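Local coordinates for protein tapirin (Caldicellulosiruptor hydrothermalis, PDB 6N2C) that probably binds cellulose through its C-terminal beta-helix domain and so is thought to help the thermophilic cell adhere to plant biomass, at residues Leu188-Ile194 against Met207-Ile213. Numbering follows the deposited sequence.
Sequences LFSSDKI and MYSSSDI
In two successive coils of the tapirin beta-helix, Phe-189 and Tyr-208 lie side by side, with little overlap of their rings. Strands 188-190 and 207-209 run parallel, their axes 4.7 Å apart at closest. Tyr-208 N donates to Leu-188 O, and Ser-190 N donates to Tyr-208 O. Both aromatic side chains have CG anti to the backbone N (chi1 178° and 171°) and leave the strands in the same direction. The rings are nearly parallel, 18° between planes, but slid apart. Tyr-208 CD1 sits over one face of the Phe-189 ring near its rim, 3.3 Å from Phe-189 CE2. Ser-190 O lies at the edge of the tyrosine ring. Ile-466 and Pro-462 touch Phe-189 and Tyr-208, respectively.

Leu-188, Met-207, Ile-194 and Ile-213 face the interior of the coil. There Ile-194 CD1 lies 4.1 Å from Met-207 CG, and Ile-194 CB meets Ile-213 CG1.

The turns beyond the strands also stack. Asp-192 O accepts from Ser-211 N at 2.7 Å, with the donor well above the carbonyl plane, and Ser-209 OG lies 3.0 Å from Asp-192 O. Ser-190 OG accepts from Asp-192 N in an ST turn and is also hydrogen-bonded to Gly-539 in the neighbouring coil. In one of two modelled conformers, Lys-193 NZ donates to Ser-211 OG and a water links it to Asp-212 OD2; this arrangement is doubtful. Asp-212 OD1 accepts from Ser-238 N in the following coil. Ile-194 N then bonds to Asp-212 O, restoring parallel pairing after the corner. Side chains repeated at matching positions from coil to coil, with stacked turns between parallel strands, are characteristic of a parallel beta-helix.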
loop_
_atom_site.group_PDB
_atom_site.type_symbol
_atom_site.label_atom_id
_atom_site.label_comp_id
_atom_site.label_asym_id
_atom_site.label_seq_id
_atom_site.Cartn_x
_atom_site.Cartn_y
_atom_site.Cartn_z
ATOM N N LEU A 188 -13.929 9.978 3.545
ATOM C CA LEU A 188 -14.543 9.338 2.327
ATOM C C LEU A 188 -14.764 7.870 2.671
ATOM O O LEU A 188 -13.870 7.150 3.181
ATOM C CB LEU A 188 -13.643 9.504 1.042
ATOM C CG LEU A 188 -13.255 10.924 0.726
ATOM C CD1 LEU A 188 -12.216 10.899 -0.368
ATOM C CD2 LEU A 188 -14.408 11.778 0.329
ATOM N N PHE A 189 -15.998 7.400 2.390
ATOM C CA PHE A 189 -16.329 5.970 2.595
ATOM C C PHE A 189 -17.222 5.532 1.476
ATOM O O PHE A 189 -18.184 6.246 1.149
ATOM C CB PHE A 189 -17.085 5.847 3.865
ATOM C CG PHE A 189 -17.531 4.485 4.171
ATOM C CD1 PHE A 189 -18.680 3.971 3.538
ATOM C CD2 PHE A 189 -16.935 3.729 5.145
ATOM C CE1 PHE A 189 -19.174 2.684 3.890
ATOM C CE2 PHE A 189 -17.410 2.424 5.464
ATOM C CZ PHE A 189 -18.476 1.886 4.797
ATOM N N SER A 190 -16.914 4.365 0.890
ATOM C CA SER A 190 -17.881 3.781 -0.043
ATOM C C SER A 190 -17.971 2.291 0.184
ATOM O O SER A 190 -16.924 1.663 0.322
ATOM C CB SER A 190 -17.476 4.054 -1.496
ATOM O OG SER A 190 -18.390 3.376 -2.398
ATOM N N SER A 191 -19.198 1.736 0.168
ATOM C CA SER A 191 -19.354 0.315 0.115
ATOM C C SER A 191 -19.223 -0.256 -1.263
ATOM O O SER A 191 -19.416 -1.476 -1.393
ATOM C CB SER A 191 -20.636 -0.144 0.711
ATOM O OG SER A 191 -20.804 0.297 2.006
ATOM N N ASP A 192 -18.915 0.570 -2.237
ATOM C CA ASP A 192 -18.493 0.049 -3.563
ATOM C C ASP A 192 -17.203 0.676 -3.978
ATOM O O ASP A 192 -16.220 0.450 -3.276
ATOM C CB ASP A 192 -19.679 0.213 -4.504
ATOM C CG ASP A 192 -19.529 -0.597 -5.833
ATOM O OD1 ASP A 192 -18.598 -1.344 -5.993
ATOM O OD2 ASP A 192 -20.491 -0.561 -6.600
ATOM N N LYS A 193 -17.134 1.444 -5.046
ATOM C CA LYS A 193 -15.891 2.029 -5.513
ATOM C C LYS A 193 -15.693 3.467 -5.124
ATOM O O LYS A 193 -16.664 4.150 -4.820
ATOM C CB LYS A 193 -15.844 2.032 -7.042
ATOM C CG LYS A 193 -15.646 0.623 -7.624
ATOM C CD LYS A 193 -15.994 0.630 -9.114
ATOM C CE LYS A 193 -16.357 -0.779 -9.649
ATOM N NZ LYS A 193 -15.411 -1.850 -9.227
ATOM N N ILE A 194 -14.447 3.923 -5.164
ATOM C CA ILE A 194 -14.136 5.324 -5.123
ATOM C C ILE A 194 -13.387 5.683 -6.398
ATOM O O ILE A 194 -12.322 5.190 -6.613
ATOM C CB ILE A 194 -13.363 5.806 -3.935
ATOM C CG1 ILE A 194 -14.143 5.496 -2.645
ATOM C CG2 ILE A 194 -13.187 7.307 -3.997
ATOM C CD1 ILE A 194 -13.364 5.910 -1.386
ATOM N N MET A 207 -9.958 6.644 5.194
ATOM C CA MET A 207 -10.718 6.465 3.977
ATOM C C MET A 207 -10.916 4.979 3.773
ATOM O O MET A 207 -10.020 4.185 4.111
ATOM C CB MET A 207 -9.918 7.040 2.752
ATOM C CG MET A 207 -10.518 6.680 1.409
ATOM S SD MET A 207 -9.730 7.553 -0.049
ATOM C CE MET A 207 -8.466 8.391 0.930
ATOM N N TYR A 208 -12.158 4.600 3.480
ATOM C CA TYR A 208 -12.497 3.234 3.247
ATOM C C TYR A 208 -13.218 3.077 1.916
ATOM O O TYR A 208 -14.108 3.862 1.531
ATOM C CB TYR A 208 -13.453 2.685 4.352
ATOM C CG TYR A 208 -14.050 1.305 4.100
ATOM C CD1 TYR A 208 -15.228 1.099 3.349
ATOM C CD2 TYR A 208 -13.511 0.207 4.669
ATOM C CE1 TYR A 208 -15.678 -0.175 3.097
ATOM C CE2 TYR A 208 -13.980 -1.059 4.445
ATOM C CZ TYR A 208 -15.108 -1.227 3.672
ATOM O OH TYR A 208 -15.620 -2.498 3.459
ATOM N N SER A 209 -12.891 1.987 1.195
ATOM C CA SER A 209 -13.697 1.588 0.060
ATOM C C SER A 209 -13.800 0.099 0.086
ATOM O O SER A 209 -12.869 -0.597 0.526
ATOM C CB SER A 209 -12.971 2.048 -1.220
ATOM O OG SER A 209 -13.812 1.954 -2.337
ATOM N N SER A 210 -14.901 -0.463 -0.433
ATOM C CA SER A 210 -14.997 -1.888 -0.493
ATOM C C SER A 210 -14.329 -2.357 -1.821
ATOM O O SER A 210 -13.452 -3.232 -1.801
ATOM C CB SER A 210 -16.492 -2.324 -0.440
ATOM O OG SER A 210 -16.552 -3.762 -0.615
ATOM N N SER A 211 -14.753 -1.777 -2.952
ATOM C CA SER A 211 -14.149 -2.107 -4.203
ATOM C C SER A 211 -13.069 -1.094 -4.530
ATOM O O SER A 211 -12.629 -0.339 -3.637
ATOM C CB SER A 211 -15.266 -2.301 -5.277
ATOM O OG SER A 211 -14.659 -2.635 -6.540
ATOM N N ASP A 212 -12.589 -1.060 -5.758
ATOM C CA ASP A 212 -11.354 -0.363 -6.060
ATOM C C ASP A 212 -11.401 1.137 -5.775
ATOM O O ASP A 212 -12.421 1.816 -5.979
ATOM C CB ASP A 212 -11.023 -0.448 -7.534
ATOM C CG ASP A 212 -10.771 -1.861 -8.016
ATOM O OD1 ASP A 212 -10.340 -2.731 -7.275
ATOM O OD2 ASP A 212 -11.123 -2.130 -9.194
ATOM N N ILE A 213 -10.284 1.666 -5.371
ATOM C CA ILE A 213 -10.084 3.115 -5.382
ATOM C C ILE A 213 -9.227 3.428 -6.602
ATOM O O ILE A 213 -8.140 2.835 -6.738
ATOM C CB ILE A 213 -9.394 3.618 -4.144
ATOM C CG1 ILE A 213 -10.232 3.306 -2.916
ATOM C CG2 ILE A 213 -9.088 5.089 -4.318
ATOM C CD1 ILE A 213 -9.622 3.777 -1.591
HETATM O O HOH W 1 -19.518 -3.658 0.406
HETATM O O HOH W 2 -13.086 -0.273 -10.234
#